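Local coordinates for pyocin S5 (Pseudomonas aeruginosa PAO1, PDB 6THK), which is a bacteriocin of the channel-forming colicin family that is imported into Pseudomonas aeruginosa and probably kills by depolarising the cytoplasmic membrane, at residues M216-E221 / V286-S291; T236-L241 / R305-A310. The protein carries 1 engineered substitution. All coordinates share one frame; numbering follows the deposited sequence.

Contact 1: M216-E221 / V286-S291. With ZN (zinc ion), chain G.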
ATOM      1  N   MET A 216       5.199  -2.052  -7.658  1.00 82.06           N
ATOM      2  CA  MET A 216       4.127  -1.635  -8.521  1.00 81.47           C
ATOM      3  C   MET A 216       2.958  -2.552  -8.395  1.00 80.29           C
ATOM      4  O   MET A 216       1.840  -2.128  -8.508  1.00 80.13           O
ATOM      5  CB  MET A 216       4.610  -1.599  -9.953  1.00 84.82           C
ATOM      6  CG  MET A 216       6.078  -1.238 -10.076  1.00 89.71           C
ATOM      7  SD  MET A 216       6.416   0.401  -9.453  1.00 95.00           S
ATOM      8  CE  MET A 216       8.124   0.251  -8.976  1.00 91.91           C
ATOM      9  N   LYS A 217       3.212  -3.821  -8.170  1.00 73.30           N
ATOM     10  CA  LYS A 217       2.109  -4.751  -8.028  1.00 71.45           C
ATOM     11  C   LYS A 217       1.241  -4.481  -6.808  1.00 70.43           C
ATOM     12  O   LYS A 217       0.021  -4.521  -6.897  1.00 69.36           O
ATOM     13  CB  LYS A 217       2.641  -6.183  -7.985  1.00 73.95           C
ATOM     14  CG  LYS A 217       1.586  -7.234  -7.698  1.00 83.54           C
ATOM     15  CD  LYS A 217       0.789  -7.577  -8.944  1.00 87.23           C
ATOM     16  CE  LYS A 217      -0.517  -8.260  -8.588  1.00 87.37           C
ATOM     17  NZ  LYS A 217      -1.118  -8.927  -9.771  1.00 93.52           N
ATOM     18  N   VAL A 218       1.867  -4.177  -5.678  1.00 63.92           N
ATOM     19  CA  VAL A 218       1.115  -3.919  -4.457  1.00 63.05           C
ATOM     20  C   VAL A 218       0.204  -2.710  -4.625  1.00 63.98           C
ATOM     21  O   VAL A 218      -0.942  -2.725  -4.210  1.00 62.38           O
ATOM     22  CB  VAL A 218       2.047  -3.702  -3.252  1.00 67.31           C
ATOM     23  CG1 VAL A 218       1.251  -3.265  -2.040  1.00 67.02           C
ATOM     24  CG2 VAL A 218       2.819  -4.971  -2.948  1.00 67.17           C
ATOM     25  N   GLN A 219       0.732  -1.669  -5.250  1.00 60.50           N
ATOM     26  CA  GLN A 219      -0.025  -0.441  -5.540  1.00 60.09           C
ATOM     27  C   GLN A 219      -1.284  -0.735  -6.351  1.00 62.98           C
ATOM     28  O   GLN A 219      -2.369  -0.311  -5.949  1.00 62.46           O
ATOM     29  CB  GLN A 219       0.838   0.651  -6.215  1.00 61.57           C
ATOM     30  CG  GLN A 219       0.086   1.971  -6.510  1.00 71.58           C
ATOM     31  CD  GLN A 219      -0.527   2.583  -5.262  1.00 87.23           C
ATOM     32  OE1 GLN A 219      -1.742   2.534  -5.052  1.00 78.39           O
ATOM     33  NE2 GLN A 219       0.317   3.104  -4.384  1.00 79.21           N
ATOM     34  N   SER A 220      -1.140  -1.532  -7.436  1.00 58.89           N
ATOM     35  CA  SER A 220      -2.218  -1.970  -8.330  1.00 58.42           C
ATOM     36  C   SER A 220      -3.245  -2.812  -7.577  1.00 61.84           C
ATOM     37  O   SER A 220      -4.447  -2.638  -7.769  1.00 61.81           O
ATOM     38  CB  SER A 220      -1.655  -2.747  -9.513  1.00 62.41           C
ATOM     39  OG  SER A 220      -0.476  -2.134 -10.014  1.00 74.71           O
ATOM     40  N   GLU A 221      -2.782  -3.688  -6.686  1.00 58.33           N
ATOM     41  CA  GLU A 221      -3.687  -4.496  -5.879  1.00 58.73           C
ATOM     42  C   GLU A 221      -4.513  -3.623  -4.940  1.00 62.87           C
ATOM     43  O   GLU A 221      -5.718  -3.853  -4.810  1.00 63.42           O
ATOM     44  CB  GLU A 221      -2.905  -5.503  -5.064  1.00 59.97           C
ATOM     45  CG  GLU A 221      -2.773  -6.838  -5.740  1.00 65.94           C
ATOM     46  CD  GLU A 221      -1.774  -7.665  -4.974  1.00 83.30           C
ATOM     47  OE1 GLU A 221      -2.094  -8.079  -3.838  1.00 85.63           O
ATOM     48  OE2 GLU A 221      -0.656  -7.872  -5.493  1.00 68.52           O
ATOM     49  N   VAL A 286       5.498 -13.018   1.483  1.00 56.15           N
ATOM     50  CA  VAL A 286       6.268 -12.358   2.551  1.00 56.01           C
ATOM     51  C   VAL A 286       6.764 -10.997   2.068  1.00 58.36           C
ATOM     52  O   VAL A 286       6.645 -10.014   2.796  1.00 58.74           O
ATOM     53  CB  VAL A 286       7.387 -13.253   3.174  1.00 60.61           C
ATOM     54  CG1 VAL A 286       8.122 -14.068   2.128  1.00 60.62           C
ATOM     55  CG2 VAL A 286       8.369 -12.452   4.026  1.00 60.54           C
ATOM     56  N   ASP A 287       7.234 -10.938   0.814  1.00 53.46           N
ATOM     57  CA  ASP A 287       7.713  -9.735   0.148  1.00 52.47           C
ATOM     58  C   ASP A 287       6.609  -8.671   0.075  1.00 54.98           C
ATOM     59  O   ASP A 287       6.854  -7.512   0.397  1.00 54.46           O
ATOM     60  CB  ASP A 287       8.248 -10.099  -1.245  1.00 54.68           C
ATOM     61  CG  ASP A 287       9.535 -10.920  -1.255  1.00 72.88           C
ATOM     62  OD1 ASP A 287       9.967 -11.375  -0.168  1.00 74.09           O
ATOM     63  OD2 ASP A 287      10.094 -11.137  -2.357  1.00 83.17           O
ATOM     64  N   GLU A 288       5.386  -9.086  -0.284  1.00 50.84           N
ATOM     65  CA  GLU A 288       4.203  -8.228  -0.349  1.00 49.52           C
ATOM     66  C   GLU A 288       3.801  -7.723   1.002  1.00 54.18           C
ATOM     67  O   GLU A 288       3.527  -6.535   1.128  1.00 55.53           O
ATOM     68  CB  GLU A 288       3.021  -8.980  -0.961  1.00 50.03           C
ATOM     69  CG  GLU A 288       3.146  -9.091  -2.470  1.00 51.70           C
ATOM     70  CD  GLU A 288       1.983  -9.717  -3.198  1.00 61.44           C
ATOM     71  OE1 GLU A 288       1.012 -10.127  -2.529  1.00 59.60           O
ATOM     72  OE2 GLU A 288       2.041  -9.808  -4.443  1.00 66.49           O
ATOM     73  N   ILE A 289       3.758  -8.612   2.017  1.00 49.80           N
ATOM     74  CA  ILE A 289       3.396  -8.244   3.395  1.00 48.35           C
ATOM     75  C   ILE A 289       4.358  -7.198   3.945  1.00 51.84           C
ATOM     76  O   ILE A 289       3.911  -6.231   4.562  1.00 52.84           O
ATOM     77  CB  ILE A 289       3.275  -9.487   4.324  1.00 50.80           C
ATOM     78  CG1 ILE A 289       2.009 -10.296   3.983  1.00 50.98           C
ATOM     79  CG2 ILE A 289       3.255  -9.076   5.807  1.00 50.78           C
ATOM     80  CD1 ILE A 289       2.115 -11.799   4.171  1.00 58.57           C
ATOM     81  N   ALA A 290       5.664  -7.378   3.703  1.00 46.88           N
ATOM     82  CA  ALA A 290       6.691  -6.453   4.145  1.00 46.76           C
ATOM     83  C   ALA A 290       6.545  -5.093   3.441  1.00 51.23           C
ATOM     84  O   ALA A 290       6.744  -4.060   4.079  1.00 51.93           O
ATOM     85  CB  ALA A 290       8.071  -7.046   3.907  1.00 47.55           C
ATOM     86  N   SER A 291       6.180  -5.096   2.140  1.00 48.12           N
ATOM     87  CA  SER A 291       5.945  -3.877   1.372  1.00 48.15           C
ATOM     88  C   SER A 291       4.737  -3.142   1.947  1.00 53.28           C
ATOM     89  O   SER A 291       4.774  -1.919   2.088  1.00 54.06           O
ATOM     90  CB  SER A 291       5.700  -4.195  -0.094  1.00 50.79           C
ATOM     91  OG  SER A 291       5.150  -3.068  -0.754  1.00 63.72           O
TER
HETATM   92 ZN    ZN G 606       0.205 -10.045  -5.533  1.00 62.26          ZN
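Glu288 and Val218, whose CA atoms lie 6.7 Å apart, carry most of the contact between helix 214-227 and the long helix 272-338, and a zinc ion bound by Glu288 and Glu221 fastens its edge. The short helical segments cross at -71°, so little more than one turn of each meets the other. The CB of Val218 is directed toward the partner helix: its CG2 branch reaches Ser291 OG at 3.7 Å and rests along the aliphatic part of Glu288, 4.2 Å from Glu288 CG. With CG1 anti to the backbone N (chi1 173°), CG2 lies anti to the carbonyl carbon and is the branch nearest Ser291 and Glu288. Ser291 OG turns its polarity elsewhere, hydrogen-bonding to Gln215 just before the first segment.

Beyond CG the Glu288 chain runs extended past the valine and delivers OE2 to the zinc at 2.1 Å. Glu221 comes from the other helix at about a right angle to it and binds the same ion through OE2 at 2.3 Å. The carboxylate planes are turned 56° apart, and the two OE2 atoms stand 3.5 Å from each other. The second oxygens, OE1 of each glutamate, both form salt bridges with Lys255 of helix 237-267. Lys217 lines the site with its carbon chain, CE lying 3.6 Å from the zinc.

Two carboxylates brought this close would be expected to repel; the zinc on their OE2 atoms and the lysine on their OE1 atoms probably offset that charge, consistent with both glutamates being ionised, and join three helices at one point.

Contact 2: T236-L241 / R305-A310; sequences TPEQWL and RRRTEA
The N-terminal turn of helix 237-267, packed nearly antiparallel on helix 272-338, forms this contact at the start of a region predicted to be coiled coil, which covers 305-310 and begins at Leu241. The short segments run at 155° to each other with their axes 10.4 Å apart. Thr236 is the N-cap: its OG1 accepts a weak bond from Gln239 N, and Pro237 begins the helix.

Arg306 has the largest share of the buried surface. Its chain bends at chi2 (-70°), which lays the guanidinium beside the proline ring, and Pro237 CB sits over one face of that group, 3.5 Å from Arg306 NE. Pro237 CG continues the cover toward the end of the group, 3.6 Å from Arg306 NH1. Lower on the same side chain, Leu241 CD1 meets the methylene Arg306 CG at 3.7 Å, the two side chains crossing at about a right angle. Within its own helix, Arg306 NH1 makes a salt bridge to Glu309 OE2, while NE has a weak, long ion pair with Glu302.

On another side of the turn, Glu238 reaches across the start of Arg307. Its OE1 lies 3.5 Å from Arg307 CG, so the carboxylate first meets the aliphatic root of the arginine. OE2 lies at the guanidinium edge, in its plane, forming a long salt bridge to Arg307 NE at 3.8 Å, although the two planar groups are turned 77° apart. A water accepts from Arg307 NH2 at 2.7 Å, but it lies so close to Glu238 OE2 that this leg of the bridge is doubtful.

The polar pairs thus occupy the more exposed margin, whereas Leu241 is buried, touching Leu299, Glu302 and Thr303 one to two turns earlier on helix 272-338, where helix 237-267 continues antiparallel alongside.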
ATOM      1  N   THR A 236     -11.125  15.281   3.817  1.00 51.89           N
ATOM      2  CA  THR A 236      -9.999  15.899   4.536  1.00 52.77           C
ATOM      3  C   THR A 236      -8.858  14.880   4.480  1.00 59.21           C
ATOM      4  O   THR A 236      -9.149  13.684   4.352  1.00 58.52           O
ATOM      5  CB  THR A 236     -10.358  16.203   6.015  1.00 59.93           C
ATOM      6  OG1 THR A 236     -10.788  15.009   6.684  1.00 58.69           O
ATOM      7  CG2 THR A 236     -11.404  17.315   6.167  1.00 54.92           C
ATOM      8  N   PRO A 237      -7.607  15.306   4.628  1.00 58.08           N
ATOM      9  CA  PRO A 237      -6.527  14.318   4.595  1.00 58.61           C
ATOM     10  C   PRO A 237      -6.677  13.199   5.634  1.00 63.99           C
ATOM     11  O   PRO A 237      -6.222  12.098   5.387  1.00 64.11           O
ATOM     12  CB  PRO A 237      -5.291  15.160   4.871  1.00 60.17           C
ATOM     13  CG  PRO A 237      -5.642  16.493   4.311  1.00 63.95           C
ATOM     14  CD  PRO A 237      -7.094  16.681   4.633  1.00 59.15           C
ATOM     15  N   GLU A 238      -7.344  13.467   6.749  1.00 61.30           N
ATOM     16  CA  GLU A 238      -7.539  12.455   7.784  1.00 62.00           C
ATOM     17  C   GLU A 238      -8.531  11.386   7.340  1.00 65.95           C
ATOM     18  O   GLU A 238      -8.464  10.244   7.775  1.00 66.31           O
ATOM     19  CB  GLU A 238      -8.024  13.102   9.076  1.00 63.86           C
ATOM     20  CG  GLU A 238      -6.999  13.142  10.192  1.00 77.42           C
ATOM     21  CD  GLU A 238      -7.617  13.509  11.527  1.00102.65           C
ATOM     22  OE1 GLU A 238      -7.314  14.598  12.054  1.00 90.57           O
ATOM     23  OE2 GLU A 238      -8.415  12.706  12.050  1.00100.09           O
ATOM     24  N   GLN A 239      -9.465  11.780   6.486  1.00 61.66           N
ATOM     25  CA  GLN A 239     -10.481  10.881   5.935  1.00 61.06           C
ATOM     26  C   GLN A 239      -9.891   9.884   4.934  1.00 64.16           C
ATOM     27  O   GLN A 239     -10.182   8.685   5.045  1.00 62.94           O
ATOM     28  CB  GLN A 239     -11.614  11.669   5.278  1.00 62.69           C
ATOM     29  CG  GLN A 239     -12.640  12.232   6.255  1.00 76.33           C
ATOM     30  CD  GLN A 239     -13.588  13.166   5.547  1.00 90.27           C
ATOM     31  OE1 GLN A 239     -14.501  12.748   4.828  1.00 84.07           O
ATOM     32  NE2 GLN A 239     -13.376  14.459   5.714  1.00 84.06           N
ATOM     33  N   TRP A 240      -9.071  10.370   3.955  1.00 60.59           N
ATOM     34  CA  TRP A 240      -8.480   9.480   2.958  1.00 60.56           C
ATOM     35  C   TRP A 240      -7.332   8.663   3.550  1.00 60.80           C
ATOM     36  O   TRP A 240      -7.095   7.554   3.069  1.00 59.72           O
ATOM     37  CB  TRP A 240      -8.116  10.177   1.629  1.00 60.58           C
ATOM     38  CG  TRP A 240      -6.861  10.998   1.590  1.00 63.06           C
ATOM     39  CD1 TRP A 240      -5.576  10.547   1.701  1.00 66.21           C
ATOM     40  CD2 TRP A 240      -6.768  12.388   1.224  1.00 63.61           C
ATOM     41  NE1 TRP A 240      -4.689  11.592   1.537  1.00 66.42           N
ATOM     42  CE2 TRP A 240      -5.395  12.734   1.233  1.00 68.02           C
ATOM     43  CE3 TRP A 240      -7.716  13.387   0.928  1.00 65.15           C
ATOM     44  CZ2 TRP A 240      -4.949  14.032   0.948  1.00 67.34           C
ATOM     45  CZ3 TRP A 240      -7.270  14.671   0.647  1.00 66.77           C
ATOM     46  CH2 TRP A 240      -5.904  14.982   0.658  1.00 67.48           C
ATOM     47  N   LEU A 241      -6.717   9.147   4.622  1.00 54.79           N
ATOM     48  CA  LEU A 241      -5.663   8.401   5.288  1.00 53.98           C
ATOM     49  C   LEU A 241      -6.302   7.221   6.012  1.00 59.13           C
ATOM     50  O   LEU A 241      -5.763   6.128   6.010  1.00 58.63           O
ATOM     51  CB  LEU A 241      -4.903   9.279   6.272  1.00 53.72           C
ATOM     52  CG  LEU A 241      -3.741  10.070   5.680  1.00 58.32           C
ATOM     53  CD1 LEU A 241      -3.281  11.156   6.630  1.00 57.92           C
ATOM     54  CD2 LEU A 241      -2.593   9.158   5.303  1.00 60.64           C
ATOM     55  N   ARG A 305       0.835  13.219  11.991  1.00 52.53           N
ATOM     56  CA  ARG A 305       1.181  14.578  11.615  1.00 53.46           C
ATOM     57  C   ARG A 305      -0.086  15.381  11.365  1.00 57.13           C
ATOM     58  O   ARG A 305      -0.197  16.519  11.792  1.00 55.61           O
ATOM     59  CB  ARG A 305       2.076  14.589  10.370  1.00 56.28           C
ATOM     60  CG  ARG A 305       1.791  15.727   9.398  1.00 75.09           C
ATOM     61  CD  ARG A 305       2.734  15.725   8.202  1.00 89.16           C
ATOM     62  NE  ARG A 305       2.156  16.406   7.043  1.00 98.45           N
ATOM     63  CZ  ARG A 305       2.610  16.292   5.797  1.00112.44           C
ATOM     64  NH1 ARG A 305       3.648  15.519   5.531  1.00100.72           N
ATOM     65  NH2 ARG A 305       2.016  16.946   4.812  1.00 97.11           N
ATOM     66  N   ARG A 306      -1.042  14.772  10.673  1.00 53.64           N
ATOM     67  CA  ARG A 306      -2.302  15.423  10.363  1.00 52.58           C
ATOM     68  C   ARG A 306      -3.131  15.732  11.596  1.00 55.94           C
ATOM     69  O   ARG A 306      -3.714  16.796  11.706  1.00 56.72           O
ATOM     70  CB  ARG A 306      -3.116  14.568   9.395  1.00 53.33           C
ATOM     71  CG  ARG A 306      -2.532  14.476   7.997  1.00 62.24           C
ATOM     72  CD  ARG A 306      -2.642  15.796   7.267  1.00 70.60           C
ATOM     73  NE  ARG A 306      -1.972  15.760   5.976  1.00 83.24           N
ATOM     74  CZ  ARG A 306      -1.917  16.789   5.136  1.00100.35           C
ATOM     75  NH1 ARG A 306      -2.491  17.935   5.452  1.00 96.26           N
ATOM     76  NH2 ARG A 306      -1.284  16.675   3.982  1.00 80.63           N
ATOM     77  N   ARG A 307      -3.188  14.784  12.519  1.00 52.01           N
ATOM     78  CA  ARG A 307      -3.951  14.957  13.744  1.00 51.20           C
ATOM     79  C   ARG A 307      -3.395  16.070  14.612  1.00 55.96           C
ATOM     80  O   ARG A 307      -4.145  16.843  15.189  1.00 55.44           O
ATOM     81  CB  ARG A 307      -4.012  13.649  14.526  1.00 49.18           C
ATOM     82  CG  ARG A 307      -5.187  12.776  14.133  1.00 54.89           C
ATOM     83  CD  ARG A 307      -4.959  11.314  14.464  1.00 63.48           C
ATOM     84  NE  ARG A 307      -5.985  10.475  13.862  1.00 71.10           N
ATOM     85  CZ  ARG A 307      -6.154   9.185  14.123  1.00 82.65           C
ATOM     86  NH1 ARG A 307      -5.360   8.566  14.981  1.00 63.14           N
ATOM     87  NH2 ARG A 307      -7.116   8.514  13.519  1.00 69.37           N
ATOM     88  N   THR A 308      -2.073  16.133  14.709  1.00 52.52           N
ATOM     89  CA  THR A 308      -1.404  17.154  15.493  1.00 53.02           C
ATOM     90  C   THR A 308      -1.675  18.523  14.908  1.00 59.95           C
ATOM     91  O   THR A 308      -1.932  19.475  15.628  1.00 60.00           O
ATOM     92  CB  THR A 308       0.105  16.922  15.525  1.00 62.36           C
ATOM     93  OG1 THR A 308       0.370  15.626  16.061  1.00 68.02           O
ATOM     94  CG2 THR A 308       0.769  17.945  16.396  1.00 62.51           C
ATOM     95  N   GLU A 309      -1.633  18.596  13.584  1.00 57.57           N
ATOM     96  CA  GLU A 309      -1.880  19.824  12.852  1.00 57.52           C
ATOM     97  C   GLU A 309      -3.300  20.312  13.081  1.00 59.91           C
ATOM     98  O   GLU A 309      -3.534  21.501  13.177  1.00 59.74           O
ATOM     99  CB  GLU A 309      -1.608  19.625  11.360  1.00 59.09           C
ATOM    100  CG  GLU A 309      -1.879  20.848  10.507  1.00 72.69           C
ATOM    101  CD  GLU A 309      -1.779  20.556   9.023  1.00105.96           C
ATOM    102  OE1 GLU A 309      -1.128  21.341   8.305  1.00107.71           O
ATOM    103  OE2 GLU A 309      -2.350  19.541   8.576  1.00102.45           O
ATOM    104  N   ALA A 310      -4.251  19.392  13.136  1.00 56.18           N
ATOM    105  CA  ALA A 310      -5.637  19.763  13.362  1.00 56.36           C
ATOM    106  C   ALA A 310      -5.841  20.261  14.783  1.00 61.91           C
ATOM    107  O   ALA A 310      -6.695  21.098  15.031  1.00 60.47           O
ATOM    108  CB  ALA A 310      -6.554  18.594  13.072  1.00 56.77           C
TER
HETATM  109  O   HOH W   1      -7.925  10.332  11.721  1.00 70.79           O

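From the N terminus, the chain passes through helix 214-227, then a non-helical connection to helix 237-267, and turns back into helix 272-338. Contact 1 closes a loop of 64 intervening residues and contact 2 one of 63. Their segments alternate in sequence, so the loops cross instead of nesting. Helix 272-338 is common to both: it receives helix 214-227 at 286-291 and, further along, the start of helix 237-267 at 305-310. The contact centres are 24 Å apart and the two do not touch. Together they tie two successive helices to different levels of one long helix in the elongated, almost wholly helical molecule.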